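PDB 5NTD: leucyl aminopeptidase from Trypanosoma brucei brucei, which probably removes N-terminal residues, leucine among them, from peptides as a two-metal M17 aminopeptidase, and is seen here with the inhibitor bestatin. Local coordinates for residues G[292-297]-G[371-376]; G[261-266]-G[341-346]; G[247-250]-G[256-259]. All blocks are in the same frame, centred on the assembly; numbering follows the deposited sequence.

Contact 1 (G[292-297]-G[371-376]); sequences VYDCGG and DAEGRI. With MN (manganese (II) ion), chain B; MN (manganese (II) ion), chain C; BES (2-(3-amino-2-hydroxy-4-phenyl-butyrylamino)-4-methyl-pentanoic acid), chain D; BCT (bicarbonate ion), chain E.
D294 meets the carboxylate of E373 across a pair of manganese ions, the two side chains coming from opposite directions with their carboxylate planes 71° apart. This is the two-metal centre of an M17 leucyl aminopeptidase, built between the strand 293-294 and the turn that leads into helix 374-387. Each carboxylate bridges the metals in its own way. D294 uses a single oxygen, OD2, which lies 2.0 Å from both ions. E373 divides the work: its chain, bent at chi2, brings the carboxylate up to the metal pair, where OE2 binds the chain B ion and OE1 the chain C ion. D371 serves the chain B ion twice, through backbone O and side-chain OD1, and with CG anti to the backbone N (chi1 -161°) the carboxylate swings back to the ion its own carbonyl binds. Carboxylates suit these places as anionic ligands for two divalent ions, and the shared ions probably offset the repulsion expected at the 2.7 Å approach of D294 OD2 to E373 OE1. K289 and D312 complete the chain C site. The second oxygens are held too: N344 donates to D294 OD1, and K301 forms a salt bridge with D371 OD2. G296, at a positive phi that suits glycine, sets its backbone against D371, with G296 O 3.6 Å from D371 CB. Bestatin bridges both metals through O2, adding O3 to the chain B ion and N2 to the chain C ion. Beside them a bicarbonate rests at the edge of the R375 guanidinium, where NE donates an almost straight hydrogen bond to BCT O2, 2.6 Å long at 173°.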
# COMPACT_ATOMS: atom_id res chain seq x y z
N VAL G 292 -20.01 12.02 16.18
CA VAL G 292 -20.42 13.06 15.19
C VAL G 292 -19.51 13.09 13.97
O VAL G 292 -19.93 13.42 12.87
CB VAL G 292 -20.51 14.46 15.81
CG1 VAL G 292 -21.69 14.49 16.76
CG2 VAL G 292 -19.23 14.84 16.53
N TYR G 293 -18.24 12.78 14.22
CA TYR G 293 -17.27 12.51 13.16
C TYR G 293 -16.13 11.64 13.66
O TYR G 293 -15.65 11.81 14.77
CB TYR G 293 -16.72 13.79 12.62
CG TYR G 293 -15.97 13.66 11.30
CD1 TYR G 293 -16.65 13.30 10.13
CD2 TYR G 293 -14.61 13.90 11.23
CE1 TYR G 293 -15.98 13.21 8.94
CE2 TYR G 293 -13.92 13.81 10.03
CZ TYR G 293 -14.61 13.47 8.89
OH TYR G 293 -13.94 13.38 7.68
N ASP G 294 -15.79 10.64 12.86
CA ASP G 294 -14.78 9.60 13.19
C ASP G 294 -13.64 9.83 12.19
O ASP G 294 -13.61 9.24 11.12
CB ASP G 294 -15.34 8.15 13.06
CG ASP G 294 -14.41 7.06 13.67
OD1 ASP G 294 -13.35 7.49 14.17
OD2 ASP G 294 -14.78 5.79 13.73
N CYS G 295 -12.66 10.66 12.56
CA CYS G 295 -11.43 10.77 11.74
C CYS G 295 -10.45 9.59 11.95
O CYS G 295 -9.49 9.46 11.23
CB CYS G 295 -10.72 12.11 11.96
SG CYS G 295 -9.54 12.19 13.34
N GLY G 296 -10.72 8.79 12.97
CA GLY G 296 -9.84 7.68 13.41
C GLY G 296 -9.00 7.98 14.64
O GLY G 296 -8.43 7.12 15.26
N GLY G 297 -8.94 9.27 14.98
CA GLY G 297 -8.00 9.76 15.97
C GLY G 297 -6.56 9.62 15.43
O GLY G 297 -6.31 9.72 14.24
N ASP G 371 -8.97 4.17 16.48
CA ASP G 371 -10.09 4.14 15.50
C ASP G 371 -11.16 3.10 15.83
O ASP G 371 -12.27 3.08 15.21
CB ASP G 371 -9.60 3.93 14.08
CG ASP G 371 -10.61 4.32 13.05
OD1 ASP G 371 -11.71 4.93 13.38
OD2 ASP G 371 -10.36 3.95 11.90
N ALA G 372 -10.85 2.30 16.85
CA ALA G 372 -11.85 1.46 17.55
C ALA G 372 -12.41 2.20 18.79
O ALA G 372 -12.31 1.73 19.94
CB ALA G 372 -11.27 0.11 17.93
N GLU G 373 -12.98 3.35 18.51
CA GLU G 373 -13.46 4.31 19.53
C GLU G 373 -14.87 4.00 20.02
O GLU G 373 -15.24 4.29 21.14
CB GLU G 373 -13.40 5.73 18.99
CG GLU G 373 -14.56 6.23 18.10
CD GLU G 373 -14.71 5.60 16.72
OE1 GLU G 373 -15.86 5.62 16.15
OE2 GLU G 373 -13.66 5.10 16.14
N GLY G 374 -15.65 3.43 19.13
CA GLY G 374 -17.08 3.27 19.34
C GLY G 374 -17.34 2.35 20.50
O GLY G 374 -18.16 2.64 21.36
N ARG G 375 -16.64 1.25 20.52
CA ARG G 375 -16.85 0.26 21.55
C ARG G 375 -16.49 0.82 22.92
O ARG G 375 -17.06 0.44 23.94
CB ARG G 375 -16.08 -1.02 21.24
CG ARG G 375 -14.59 -0.89 21.39
CD ARG G 375 -13.89 -2.06 20.73
NE ARG G 375 -14.03 -2.01 19.27
CZ ARG G 375 -13.69 -2.99 18.46
NH1 ARG G 375 -13.19 -4.12 18.94
NH2 ARG G 375 -13.88 -2.87 17.18
N ILE G 376 -15.51 1.72 22.93
CA ILE G 376 -15.06 2.36 24.20
C ILE G 376 -16.16 3.27 24.75
O ILE G 376 -16.53 3.25 25.91
CB ILE G 376 -13.77 3.16 23.98
CG1 ILE G 376 -12.61 2.18 23.72
CG2 ILE G 376 -13.48 4.03 25.18
CD1 ILE G 376 -11.32 2.84 23.32
MN MN B . -13.39 4.47 14.28
MN MN C . -16.52 5.03 14.40
N2 BES D . -17.13 4.10 12.71
C1 BES D . -16.24 3.04 12.23
C6 BES D . -16.99 1.85 11.59
C7 BES D . -17.41 1.98 10.15
C8 BES D . -18.61 2.61 9.82
C12 BES D . -16.65 1.43 9.13
C9 BES D . -19.01 2.73 8.50
C11 BES D . -17.05 1.55 7.79
C10 BES D . -18.23 2.20 7.47
C2 BES D . -15.40 2.61 13.45
O2 BES D . -15.17 3.66 14.43
C3 BES D . -14.05 2.18 12.95
O3 BES D . -13.22 3.11 12.86
N1 BES D . -13.95 0.86 12.72
C4 BES D . -12.78 0.18 12.24
C13 BES D . -11.91 -0.32 13.38
C14 BES D . -10.48 -0.71 12.99
C15 BES D . -9.72 0.27 12.09
C16 BES D . -9.64 -0.87 14.23
C5 BES D . -13.14 -1.00 11.41
O1 BES D . -12.48 -1.21 10.39
O4 BES D . -14.07 -1.73 11.76
C BCT E . -15.13 0.61 16.98
O1 BCT E . -15.45 1.92 16.82
O2 BCT E . -15.10 0.05 18.08
O3 BCT E . -14.81 -0.07 15.98

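Contact 2 (G[261-266]-G[341-346]); sequences KAAFEA and LAENAI
A263 sets its methyl group against strand 334-344, where CB lies 3.7 Å from E343 CB and about as far from the E343 carbonyl oxygen. Apolar contact continues at A345, whose CB packs 3.6 Å from A263 CA, and A262 adds a looser touch with its CB 4.2 Å from A345 CB. Three alanines suit this place because methyl groups let the two backbones come close, A263 CA to A345 CA being 5.0 Å.

Polar contact is carried by water. One molecule takes the A345 N-H, accepts weakly from A262 N and lies 2.7 Å from E343 O, so it joins the end of the strand to the loop. Another accepts from E343 N and donates to E265 O, bridging strand and loop farther along. Two more accept from F264 N and E265 N, and both donate to E343 OE1, the second at 2.6 Å. E343 reaches them because its CG is anti to the backbone N (chi1 178°) and the chain runs on extended, so one carboxylate oxygen gathers two loop amides through water.

Charge pairing engages the other oxygen: E343 OE2 forms a salt bridge with R352 of the second subunit. A long acidic side chain thus serves both the loop and the subunit interface, where F264 also packs on K349 of that subunit.

What results is a water-mediated seam between the connection from helix 254-260 to strand 268-274 and the C-terminal end of a strand in the central mixed sheet of the M17 catalytic domain.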
# COMPACT_ATOMS: atom_id res chain seq x y z
N LYS G 261 -11.90 13.91 23.95
CA LYS G 261 -11.23 15.11 24.57
C LYS G 261 -10.35 15.92 23.64
O LYS G 261 -10.07 17.09 23.88
CB LYS G 261 -10.42 14.71 25.78
CG LYS G 261 -9.26 13.80 25.43
CD LYS G 261 -8.48 13.39 26.65
CE LYS G 261 -7.57 12.27 26.26
NZ LYS G 261 -6.36 12.29 27.10
N ALA G 262 -9.94 15.31 22.54
CA ALA G 262 -9.12 16.02 21.54
C ALA G 262 -9.91 17.03 20.71
O ALA G 262 -9.32 17.95 20.13
CB ALA G 262 -8.44 15.02 20.60
N ALA G 263 -11.22 16.85 20.66
CA ALA G 263 -12.08 17.61 19.74
C ALA G 263 -12.30 19.05 20.18
O ALA G 263 -12.12 19.41 21.35
CB ALA G 263 -13.43 16.93 19.56
N PHE G 264 -12.69 19.87 19.22
CA PHE G 264 -13.02 21.26 19.47
C PHE G 264 -14.26 21.39 20.39
O PHE G 264 -14.24 22.14 21.34
CB PHE G 264 -13.27 21.97 18.15
CG PHE G 264 -13.58 23.43 18.29
CD1 PHE G 264 -12.56 24.35 18.56
CD2 PHE G 264 -14.89 23.90 18.13
CE1 PHE G 264 -12.86 25.71 18.64
CE2 PHE G 264 -15.19 25.26 18.23
CZ PHE G 264 -14.17 26.15 18.49
N GLU G 265 -15.30 20.63 20.09
CA GLU G 265 -16.52 20.55 20.96
C GLU G 265 -16.39 19.37 21.93
O GLU G 265 -15.95 18.26 21.56
CB GLU G 265 -17.77 20.40 20.13
CG GLU G 265 -17.98 21.51 19.10
CD GLU G 265 -18.58 22.78 19.70
OE1 GLU G 265 -18.46 22.90 20.92
OE2 GLU G 265 -19.16 23.66 19.00
N ALA G 266 -16.75 19.62 23.17
CA ALA G 266 -16.55 18.61 24.24
C ALA G 266 -17.46 17.40 24.08
O ALA G 266 -18.55 17.51 23.54
CB ALA G 266 -16.77 19.25 25.59
N LEU G 341 -21.99 10.92 22.94
CA LEU G 341 -21.61 11.97 21.98
C LEU G 341 -20.15 12.39 22.12
O LEU G 341 -19.68 12.79 23.18
CB LEU G 341 -22.46 13.21 22.12
CG LEU G 341 -23.95 12.99 22.00
CD1 LEU G 341 -24.70 14.31 22.26
CD2 LEU G 341 -24.34 12.45 20.64
N ALA G 342 -19.44 12.26 21.01
CA ALA G 342 -18.03 12.66 20.93
C ALA G 342 -17.64 12.81 19.47
O ALA G 342 -18.22 12.18 18.60
CB ALA G 342 -17.12 11.64 21.60
N GLU G 343 -16.68 13.68 19.22
CA GLU G 343 -15.95 13.65 17.95
C GLU G 343 -14.61 12.96 18.22
O GLU G 343 -13.92 13.31 19.17
CB GLU G 343 -15.71 15.02 17.36
CG GLU G 343 -14.90 14.93 16.06
CD GLU G 343 -14.84 16.21 15.26
OE1 GLU G 343 -15.05 17.32 15.82
OE2 GLU G 343 -14.48 16.13 14.06
N ASN G 344 -14.30 11.98 17.37
CA ASN G 344 -12.99 11.29 17.41
C ASN G 344 -12.03 12.08 16.55
O ASN G 344 -11.96 11.95 15.35
CB ASN G 344 -13.08 9.87 16.93
CG ASN G 344 -11.86 9.04 17.31
OD1 ASN G 344 -11.10 9.40 18.20
ND2 ASN G 344 -11.70 7.90 16.64
N ALA G 345 -11.34 12.97 17.22
CA ALA G 345 -10.54 14.02 16.57
C ALA G 345 -9.07 13.71 16.69
O ALA G 345 -8.63 12.86 17.46
CB ALA G 345 -10.84 15.40 17.19
N ILE G 346 -8.30 14.47 15.95
CA ILE G 346 -6.84 14.31 15.96
C ILE G 346 -6.21 15.65 16.35
O ILE G 346 -6.57 16.71 15.83
CB ILE G 346 -6.25 13.73 14.62
CG1 ILE G 346 -4.76 13.43 14.81
CG2 ILE G 346 -6.48 14.67 13.47
CD1 ILE G 346 -4.18 12.56 13.73
O HOH W 1 -11.44 13.50 20.19
O HOH W 2 -12.63 18.61 16.72
O HOH W 3 -16.01 19.04 17.51
O HOH W 4 -15.88 15.25 21.53

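Contact 3 (G[247-250]-G[256-259]); sequences DLCE and IYSV
C249 lays its CB over one face of the Y257 ring, 3.5 Å from the centroid and only 7° off the ring normal, a CH-pi contact between two short consecutive helices, 246-250 and 254-260, joined by a brief loop in the M17 catalytic domain. The sulfur stands farther out, with C249 SG 4.3 Å from the Y257 centroid and oblique to the ring, a Cys sulfur-aromatic contact. A small side chain suits this position, since it lets the helix backbone come near the broad flat ring. Beside this pair L248 CB meets Y257 CB at 3.9 Å, and the branched end of the leucine turns to I256, where L248 CD2 touches I256 CG2 at 3.9 Å. The two branched chains are set at a slant to each other, and aliphatic side chains suit this buried spot.

Y257 reaches its partner because CG is anti to the backbone N (chi1 172°), which carries the ring toward the shorter helix.

Farther out, P5 of the third subunit also packs on C249 and Y257, bringing its N-terminal segment to the pair. L269 of strand 268-274 packs against both L248 and I256, so that hydrophobic residues face the sheet. Helix 374-387 holds the second helix in two ways: V377 touches the I256 side chain, and the I256 backbone N is hydrogen-bonded to D380 OD2.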
# COMPACT_ATOMS: atom_id res chain seq x y z
N ASP G 247 -16.15 17.09 33.14
CA ASP G 247 -16.95 16.40 34.19
C ASP G 247 -17.02 14.91 33.96
O ASP G 247 -17.18 14.13 34.91
CB ASP G 247 -18.36 16.95 34.29
CG ASP G 247 -18.38 18.39 34.76
OD1 ASP G 247 -17.49 18.79 35.55
OD2 ASP G 247 -19.33 19.12 34.37
N LEU G 248 -16.88 14.50 32.69
CA LEU G 248 -16.82 13.04 32.36
C LEU G 248 -15.60 12.40 32.99
O LEU G 248 -15.68 11.36 33.63
CB LEU G 248 -16.81 12.79 30.87
CG LEU G 248 -18.15 13.10 30.20
CD1 LEU G 248 -17.96 13.28 28.71
CD2 LEU G 248 -19.17 11.99 30.47
N CYS G 249 -14.49 13.09 32.88
CA CYS G 249 -13.24 12.66 33.53
C CYS G 249 -13.37 12.63 35.06
O CYS G 249 -13.11 11.63 35.69
CB CYS G 249 -12.06 13.55 33.13
SG CYS G 249 -10.48 12.93 33.79
N GLU G 250 -13.86 13.73 35.64
CA GLU G 250 -14.02 13.83 37.15
C GLU G 250 -14.93 12.74 37.69
O GLU G 250 -14.69 12.19 38.75
CB GLU G 250 -14.59 15.16 37.60
CG GLU G 250 -13.90 16.42 37.05
CD GLU G 250 -12.44 16.61 37.49
OE1 GLU G 250 -11.86 15.74 38.19
OE2 GLU G 250 -11.86 17.68 37.11
N ILE G 256 -15.48 7.48 27.19
CA ILE G 256 -16.01 8.58 26.39
C ILE G 256 -15.18 9.86 26.53
O ILE G 256 -15.01 10.61 25.58
CB ILE G 256 -17.54 8.85 26.64
CG1 ILE G 256 -18.03 9.93 25.69
CG2 ILE G 256 -17.82 9.21 28.08
CD1 ILE G 256 -19.54 9.99 25.59
N TYR G 257 -14.70 10.13 27.72
CA TYR G 257 -13.84 11.32 27.93
C TYR G 257 -12.59 11.23 27.04
O TYR G 257 -12.27 12.16 26.32
CB TYR G 257 -13.42 11.51 29.42
CG TYR G 257 -12.41 12.60 29.56
CD1 TYR G 257 -12.76 13.93 29.34
CD2 TYR G 257 -11.08 12.31 29.84
CE1 TYR G 257 -11.81 14.93 29.42
CE2 TYR G 257 -10.12 13.32 29.93
CZ TYR G 257 -10.49 14.62 29.70
OH TYR G 257 -9.56 15.63 29.78
N SER G 258 -11.91 10.11 27.12
CA SER G 258 -10.63 9.93 26.40
C SER G 258 -10.81 9.99 24.88
O SER G 258 -10.03 10.62 24.18
CB SER G 258 -9.96 8.62 26.75
OG SER G 258 -9.57 8.60 28.11
N VAL G 259 -11.88 9.37 24.40
CA VAL G 259 -12.19 9.38 22.96
C VAL G 259 -12.47 10.77 22.47
O VAL G 259 -11.98 11.21 21.41
CB VAL G 259 -13.38 8.47 22.64
CG1 VAL G 259 -13.89 8.73 21.23
CG2 VAL G 259 -12.97 7.03 22.80

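From the N terminus, contact 3 closes first, a short turn between helices 246-250 and 254-260. The chain then enters 261-266, opening contact 2, and runs through strands 268-274 and 283-291 to 292-297, where contact 1 opens before contact 2 has closed. Segment 341-346 closes contact 2 and 371-376 closes contact 1, so these two large loops cross, while contact 3 precedes both in series. Strands 293-294 and 334-344 are sheet neighbours, and a probable hydrogen bond between N344 N and Y293 O ties contact 2 to contact 1. V259 of contact 3 packs on E373 and I376, joining the helical pair to the start of helix 374-387 beside the metals.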